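Local coordinates for 361aa long hypothetical D-aminopeptidase (Pyrococcus horikoshii, PDB 2DRH), which is of unproven function but probably acts as an aminopeptidase of the S58 type, at residues V81-I84 and Q85-L89; H153-E156 and A157-A161; P345-E348 and L349-I352. One frame throughout, in Å; residues are numbered along the deposited sequence.

Interaction 1 of 3, residues V81-I84 and Q85-L89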
loop_
_atom_site.group_PDB
_atom_site.type_symbol
_atom_site.label_atom_id
_atom_site.label_comp_id
_atom_site.label_asym_id
_atom_site.label_seq_id
_atom_site.Cartn_x
_atom_site.Cartn_y
_atom_site.Cartn_z
ATOM N N VAL A 81 -14.663 3.176 8.614
ATOM C CA VAL A 81 -15.176 1.823 8.605
ATOM C C VAL A 81 -15.543 1.478 7.157
ATOM O O VAL A 81 -16.265 2.238 6.501
ATOM C CB VAL A 81 -16.445 1.726 9.478
ATOM C CG1 VAL A 81 -17.004 0.310 9.444
ATOM C CG2 VAL A 81 -16.123 2.157 10.903
ATOM N N GLY A 82 -15.027 0.357 6.662
ATOM C CA GLY A 82 -15.344 -0.068 5.309
ATOM C C GLY A 82 -14.302 0.069 4.209
ATOM O O GLY A 82 -14.520 -0.436 3.110
ATOM N N LEU A 83 -13.171 0.718 4.471
ATOM C CA LEU A 83 -12.167 0.882 3.414
ATOM C C LEU A 83 -11.417 -0.370 2.953
ATOM O O LEU A 83 -11.055 -0.476 1.776
ATOM C CB LEU A 83 -11.132 1.941 3.811
ATOM C CG LEU A 83 -11.620 3.372 4.032
ATOM C CD1 LEU A 83 -10.436 4.227 4.458
ATOM C CD2 LEU A 83 -12.264 3.912 2.756
ATOM N N ILE A 84 -11.162 -1.315 3.855
ATOM C CA ILE A 84 -10.420 -2.503 3.444
ATOM C C ILE A 84 -11.099 -3.291 2.316
ATOM O O ILE A 84 -10.438 -3.720 1.372
ATOM C CB ILE A 84 -10.127 -3.428 4.657
ATOM C CG1 ILE A 84 -8.915 -2.894 5.440
ATOM C CG2 ILE A 84 -9.828 -4.835 4.194
ATOM C CD1 ILE A 84 -9.030 -1.426 5.862
ATOM N N GLN A 85 -12.408 -3.480 2.399
ATOM C CA GLN A 85 -13.091 -4.223 1.346
ATOM C C GLN A 85 -13.257 -3.349 0.109
ATOM O O GLN A 85 -13.274 -3.851 -1.006
ATOM C CB GLN A 85 -14.460 -4.738 1.820
ATOM C CG GLN A 85 -15.131 -5.702 0.818
ATOM C CD GLN A 85 -16.269 -6.499 1.427
ATOM O OE1 GLN A 85 -16.112 -7.120 2.484
ATOM N NE2 GLN A 85 -17.429 -6.492 0.760
ATOM N N LEU A 86 -13.382 -2.041 0.304
ATOM C CA LEU A 86 -13.524 -1.145 -0.833
ATOM C C LEU A 86 -12.297 -1.345 -1.730
ATOM O O LEU A 86 -12.416 -1.519 -2.962
ATOM C CB LEU A 86 -13.622 0.313 -0.355
ATOM C CG LEU A 86 -14.030 1.358 -1.404
ATOM C CD1 LEU A 86 -14.589 2.588 -0.719
ATOM C CD2 LEU A 86 -12.836 1.724 -2.282
ATOM N N TRP A 87 -11.121 -1.355 -1.102
ATOM C CA TRP A 87 -9.872 -1.544 -1.828
ATOM C C TRP A 87 -9.712 -2.935 -2.431
ATOM O O TRP A 87 -9.226 -3.078 -3.559
ATOM C CB TRP A 87 -8.665 -1.262 -0.925
ATOM C CG TRP A 87 -8.410 0.200 -0.679
ATOM C CD1 TRP A 87 -8.460 1.206 -1.599
ATOM C CD2 TRP A 87 -7.983 0.802 0.553
ATOM N NE1 TRP A 87 -8.089 2.398 -1.021
ATOM C CE2 TRP A 87 -7.791 2.178 0.299
ATOM C CE3 TRP A 87 -7.743 0.313 1.844
ATOM C CZ2 TRP A 87 -7.367 3.072 1.291
ATOM C CZ3 TRP A 87 -7.321 1.205 2.831
ATOM C CH2 TRP A 87 -7.139 2.564 2.547
ATOM N N GLU A 88 -10.110 -3.958 -1.680
ATOM C CA GLU A 88 -9.975 -5.335 -2.142
ATOM C C GLU A 88 -10.894 -5.681 -3.316
ATOM O O GLU A 88 -10.448 -6.274 -4.304
ATOM C CB GLU A 88 -10.253 -6.306 -0.991
ATOM C CG GLU A 88 -9.955 -7.769 -1.337
ATOM C CD GLU A 88 -8.463 -8.071 -1.390
ATOM O OE1 GLU A 88 -7.784 -7.858 -0.357
ATOM O OE2 GLU A 88 -7.970 -8.529 -2.453
ATOM N N LEU A 89 -12.169 -5.314 -3.205
ATOM C CA LEU A 89 -13.149 -5.621 -4.249
ATOM C C LEU A 89 -13.364 -4.493 -5.239
ATOM O O LEU A 89 -13.923 -4.709 -6.311
ATOM C CB LEU A 89 -14.496 -5.986 -3.621
ATOM C CG LEU A 89 -14.557 -7.212 -2.712
ATOM C CD1 LEU A 89 -15.969 -7.366 -2.174
ATOM C CD2 LEU A 89 -14.161 -8.457 -3.488
#
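Leu-83 and Trp-87, one turn apart on helix 83-89, make the tight part of this contact. Leu-83 CB lies over one face of the indole, 4.2 Å from the centroid of the six-membered ring and 19° off its normal, a CH-pi contact. The same turn is closed by Trp-87 N bonding to Leu-83 O at 3.0 Å. Trp-87 CG stands anti to its carbonyl carbon (chi1 -76°), which swings the ring back over Leu-83. Ile-84 CD1 reaches Trp-87 CZ3 more loosely, at 4.4 Å, and Leu-83 CD2 meets Leu-86 CD1 at the same 4.4 Å. At the N-cap, Gly-82 O accepts a weak bond from Leu-86 N, 3.4 Å; Asn-130 ND2 is its second donor. Glu-88 N bonds to Ile-84 O at 3.1 Å. On the second subunit, Lys-79 NZ donates to Gln-85 OE1 and Gly-76 N to Glu-88 OE1; Glu-88 OE2 makes a salt bridge with Arg-257 of the third. The chemistry implies two attachments: Leu-83, Leu-86 and the partly exposed Trp-87 hold the helix to strand 65-73, Trp-87 also by its NE1 bond to Ala-71 O, while Ile-84 and the polar ends of Gln-85 and Glu-88 meet other subunits.

Interaction 2 of 3, residues H153-E156 and A157-A161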
loop_
_atom_site.group_PDB
_atom_site.type_symbol
_atom_site.label_atom_id
_atom_site.label_comp_id
_atom_site.label_asym_id
_atom_site.label_seq_id
_atom_site.Cartn_x
_atom_site.Cartn_y
_atom_site.Cartn_z
ATOM N N HIS A 153 -31.242 8.028 13.452
ATOM C CA HIS A 153 -30.776 9.217 12.740
ATOM C C HIS A 153 -30.132 8.822 11.418
ATOM O O HIS A 153 -30.249 9.538 10.421
ATOM C CB HIS A 153 -29.779 9.996 13.606
ATOM C CG HIS A 153 -30.393 10.604 14.830
ATOM N ND1 HIS A 153 -29.649 10.983 15.928
ATOM C CD2 HIS A 153 -31.682 10.901 15.129
ATOM C CE1 HIS A 153 -30.452 11.486 16.850
ATOM N NE2 HIS A 153 -31.691 11.448 16.389
ATOM N N VAL A 154 -29.470 7.670 11.412
ATOM C CA VAL A 154 -28.809 7.177 10.214
ATOM C C VAL A 154 -29.833 6.771 9.154
ATOM O O VAL A 154 -29.667 7.074 7.973
ATOM C CB VAL A 154 -27.911 5.965 10.528
ATOM C CG1 VAL A 154 -27.234 5.478 9.246
ATOM C CG2 VAL A 154 -26.869 6.350 11.570
ATOM N N VAL A 155 -30.884 6.080 9.577
ATOM C CA VAL A 155 -31.925 5.660 8.652
ATOM C C VAL A 155 -32.646 6.892 8.101
ATOM O O VAL A 155 -32.970 6.952 6.915
ATOM C CB VAL A 155 -32.954 4.734 9.343
ATOM C CG1 VAL A 155 -34.077 4.373 8.360
ATOM C CG2 VAL A 155 -32.258 3.459 9.843
ATOM N N GLU A 156 -32.878 7.875 8.969
ATOM C CA GLU A 156 -33.555 9.106 8.577
ATOM C C GLU A 156 -32.731 9.879 7.549
ATOM O O GLU A 156 -33.266 10.343 6.533
ATOM C CB GLU A 156 -33.812 9.981 9.816
ATOM C CG GLU A 156 -34.586 11.273 9.567
ATOM C CD GLU A 156 -35.933 11.053 8.874
ATOM O OE1 GLU A 156 -36.686 10.144 9.283
ATOM O OE2 GLU A 156 -36.248 11.803 7.924
ATOM N N ALA A 157 -31.434 10.018 7.809
ATOM C CA ALA A 157 -30.550 10.737 6.894
ATOM C C ALA A 157 -30.597 10.098 5.508
ATOM O O ALA A 157 -30.575 10.799 4.494
ATOM C CB ALA A 157 -29.111 10.738 7.426
ATOM N N ILE A 158 -30.670 8.769 5.469
ATOM C CA ILE A 158 -30.721 8.053 4.202
ATOM C C ILE A 158 -32.043 8.296 3.471
ATOM O O ILE A 158 -32.065 8.439 2.256
ATOM C CB ILE A 158 -30.537 6.532 4.416
ATOM C CG1 ILE A 158 -29.177 6.266 5.076
ATOM C CG2 ILE A 158 -30.648 5.795 3.080
ATOM C CD1 ILE A 158 -28.923 4.815 5.407
ATOM N N LYS A 159 -33.142 8.358 4.215
ATOM C CA LYS A 159 -34.447 8.579 3.601
ATOM C C LYS A 159 -34.723 10.042 3.243
ATOM O O LYS A 159 -35.680 10.342 2.527
ATOM C CB LYS A 159 -35.545 8.015 4.509
ATOM C CG LYS A 159 -35.471 6.490 4.618
ATOM C CD LYS A 159 -36.505 5.910 5.570
ATOM C CE LYS A 159 -36.440 4.389 5.573
ATOM N NZ LYS A 159 -37.424 3.783 6.515
ATOM N N ARG A 160 -33.876 10.948 3.727
ATOM C CA ARG A 160 -34.017 12.372 3.425
ATOM C C ARG A 160 -33.114 12.741 2.246
ATOM O O ARG A 160 -33.201 13.845 1.708
ATOM C CB ARG A 160 -33.592 13.236 4.615
ATOM C CG ARG A 160 -34.520 13.275 5.822
ATOM C CD ARG A 160 -33.914 14.221 6.865
ATOM N NE ARG A 160 -34.753 14.425 8.044
ATOM C CZ ARG A 160 -34.407 15.183 9.083
ATOM N NH1 ARG A 160 -33.240 15.811 9.090
ATOM N NH2 ARG A 160 -35.223 15.309 10.120
ATOM N N ALA A 161 -32.239 11.822 1.852
ATOM C CA ALA A 161 -31.308 12.087 0.760
ATOM C C ALA A 161 -31.997 12.470 -0.543
ATOM O O ALA A 161 -32.967 11.833 -0.952
ATOM C CB ALA A 161 -30.416 10.876 0.531
#
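Glu-156 and Arg-160 form an i to i+4 salt bridge on the last turns of the alpha-helix 151-160, which packs on the sheet containing strands 28-36, 48-56 and 96-100. The backbone bonds are the ordinary alpha-helical ones: Ala-157 N to His-153 O at 2.9 Å, Ile-158 N to Val-154 O, and Lys-159 N to Val-155 O at 3.0 Å. The following one, Arg-160 N to Glu-156 O, is weak, its angle at the hydrogen only 125°.

Among the apolar contacts, Val-155 CG1 and the extended Lys-159 lie alongside each other and point the same way, with CG1 3.7 Å from Lys-159 CE. Val-154 CG1 touches Ile-158 CD1 at 4.2 Å, and both residues also rest on Ile-97 of strand 96-100. Ala-157 touches Val-52 and Ala-54.

The charged pair sits on a flank more exposed than Val-154, Ala-157 and Ile-158. Glu-156 CG stands anti to the backbone N (chi1 -177°) and the chain then bends at chi2, carrying the carboxylate round to the arginine. Carboxylate and guanidinium planes are 66° apart, and the bond between them is weak. Arg-160 has a second partner, its NH1 bonding to His-31 O on strand 28-36, so the arginine ties helix to sheet. Glu-156 CG lies over one face of the guanidinium, while Arg-160 NE donates to Glu-156 OE2 across 3.0 Å.

Interaction 3 of 3, residues P345-E348 and L349-I352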
loop_
_atom_site.group_PDB
_atom_site.type_symbol
_atom_site.label_atom_id
_atom_site.label_comp_id
_atom_site.label_asym_id
_atom_site.label_seq_id
_atom_site.Cartn_x
_atom_site.Cartn_y
_atom_site.Cartn_z
ATOM N N PRO A 345 -16.330 35.803 7.587
ATOM C CA PRO A 345 -16.972 37.059 7.173
ATOM C C PRO A 345 -16.888 37.297 5.661
ATOM O O PRO A 345 -15.854 37.717 5.144
ATOM C CB PRO A 345 -16.212 38.111 7.979
ATOM C CG PRO A 345 -14.852 37.496 8.135
ATOM C CD PRO A 345 -15.198 36.073 8.491
ATOM N N LYS A 346 -17.999 37.052 4.968
ATOM C CA LYS A 346 -18.065 37.185 3.513
ATOM C C LYS A 346 -17.805 38.567 2.910
ATOM O O LYS A 346 -17.187 38.667 1.849
ATOM C CB LYS A 346 -19.403 36.621 3.019
ATOM C CG LYS A 346 -19.508 35.108 3.223
ATOM C CD LYS A 346 -20.871 34.537 2.825
ATOM C CE LYS A 346 -21.955 34.899 3.832
ATOM N NZ LYS A 346 -21.660 34.388 5.206
ATOM N N GLU A 347 -18.267 39.630 3.565
ATOM C CA GLU A 347 -18.032 40.981 3.055
ATOM C C GLU A 347 -16.563 41.334 3.262
ATOM O O GLU A 347 -15.968 42.065 2.477
ATOM C CB GLU A 347 -18.914 42.001 3.776
ATOM C CG GLU A 347 -20.385 41.903 3.426
ATOM C CD GLU A 347 -20.639 42.009 1.932
ATOM O OE1 GLU A 347 -20.069 42.918 1.289
ATOM O OE2 GLU A 347 -21.417 41.188 1.400
ATOM N N GLU A 348 -15.990 40.807 4.336
ATOM C CA GLU A 348 -14.589 41.034 4.651
ATOM C C GLU A 348 -13.802 40.295 3.569
ATOM O O GLU A 348 -12.837 40.818 3.002
ATOM C CB GLU A 348 -14.277 40.441 6.023
ATOM C CG GLU A 348 -13.031 40.975 6.680
ATOM C CD GLU A 348 -13.170 42.426 7.070
ATOM O OE1 GLU A 348 -14.194 42.777 7.695
ATOM O OE2 GLU A 348 -12.254 43.215 6.759
ATOM N N LEU A 349 -14.241 39.074 3.284
ATOM C CA LEU A 349 -13.610 38.235 2.274
ATOM C C LEU A 349 -13.585 38.927 0.914
ATOM O O LEU A 349 -12.602 38.820 0.183
ATOM C CB LEU A 349 -14.349 36.897 2.170
ATOM C CG LEU A 349 -13.989 35.960 1.017
ATOM C CD1 LEU A 349 -12.507 35.645 1.041
ATOM C CD2 LEU A 349 -14.811 34.693 1.127
ATOM N N LEU A 350 -14.662 39.633 0.572
ATOM C CA LEU A 350 -14.717 40.337 -0.706
ATOM C C LEU A 350 -13.680 41.453 -0.729
ATOM O O LEU A 350 -13.038 41.696 -1.751
ATOM C CB LEU A 350 -16.108 40.920 -0.946
ATOM C CG LEU A 350 -17.190 39.920 -1.361
ATOM C CD1 LEU A 350 -18.507 40.653 -1.562
ATOM C CD2 LEU A 350 -16.774 39.215 -2.644
ATOM N N ARG A 351 -13.520 42.122 0.408
ATOM C CA ARG A 351 -12.552 43.203 0.539
ATOM C C ARG A 351 -11.123 42.687 0.333
ATOM O O ARG A 351 -10.341 43.284 -0.407
ATOM C CB ARG A 351 -12.673 43.840 1.925
ATOM C CG ARG A 351 -11.599 44.858 2.237
ATOM C CD ARG A 351 -11.733 45.367 3.664
ATOM N NE ARG A 351 -11.302 44.382 4.654
ATOM C CZ ARG A 351 -10.033 44.088 4.930
ATOM N NH1 ARG A 351 -9.045 44.700 4.293
ATOM N NH2 ARG A 351 -9.754 43.188 5.862
ATOM N N ILE A 352 -10.784 41.583 0.993
ATOM C CA ILE A 352 -9.444 41.018 0.863
ATOM C C ILE A 352 -9.158 40.566 -0.565
ATOM O O ILE A 352 -8.092 40.847 -1.107
ATOM C CB ILE A 352 -9.225 39.823 1.824
ATOM C CG1 ILE A 352 -8.962 40.332 3.246
ATOM C CG2 ILE A 352 -8.031 38.994 1.373
ATOM C CD1 ILE A 352 -10.159 40.300 4.150
#
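Glu-348 leaves the helix with CG opposite its backbone N (chi1 -161°) and then bends at chi2 (68°), while Arg-351 starts out extended and folds back at chi3 (74°); the two bends bring carboxylate and guanidinium together. The side chains run alongside each other, pointing the same way, in an i to i+3 salt bridge. Arginine grips side-on with two nitrogens, both on one oxygen: Arg-351 NE lies 2.6 Å and Arg-351 NH2 2.7 Å from Glu-348 OE2. The oxygen sits near the guanidinium plane, at its edge. On the carboxylate side the two donors differ, NH2 using the anti lone pair of OE2 and NE arriving from above the carboxylate plane. An alanine at Arg-351 would remove both donors and would probably leave the Glu-348 carboxylate without its mate in this turn and freer to rotate.

Next to the bridge, Ile-352 CD1 comes within 3.9 Å of Glu-348 CG, and Ile-352 CG1 lies over a face of the arginine's guanidinium, off toward its rim. One residue earlier, Glu-347 OE1 approaches Leu-350 CD1 at 4.0 Å, the two side chains lying alongside. The backbone beneath is regular: Pro-345, at the N-cap, accepts from Leu-349 N through its O at 2.8 Å, and Ile-352 N bonds to Glu-348 O at 3.0 Å.

Helix 346-355 lies near the C-terminus. Leu-349 packs on Leu-328 of helix 309-328 and on Val-222 of helix 222-225, Ile-352 adds Glu-225 and the nearby Leu-226, and Pro-345 rests on Trp-229.

Overall arrangement
All three contacts are one-turn pairings within separate helices, in series along the chain and not touching. Interaction 1 is the buried one, covered by strands 65-73 and 278-285 and by two other subunits. Interactions 2 and 3 are partly buried and meet no other chain of the assembly; helix 151-160 lies between the four-stranded sheet and helix 104-118, helix 346-355 beside helices 309-328 and 222-225 and nearby loops. Side chains within interaction 1 meet through apolar groups, its charge being spent between subunits; the others carry glutamate-arginine bridges, weak in 153-161, with two donors on one oxygen in 345-352. Interactions 1 and 3 lie on opposite sides of the chain's centre, their centres 42 Å apart.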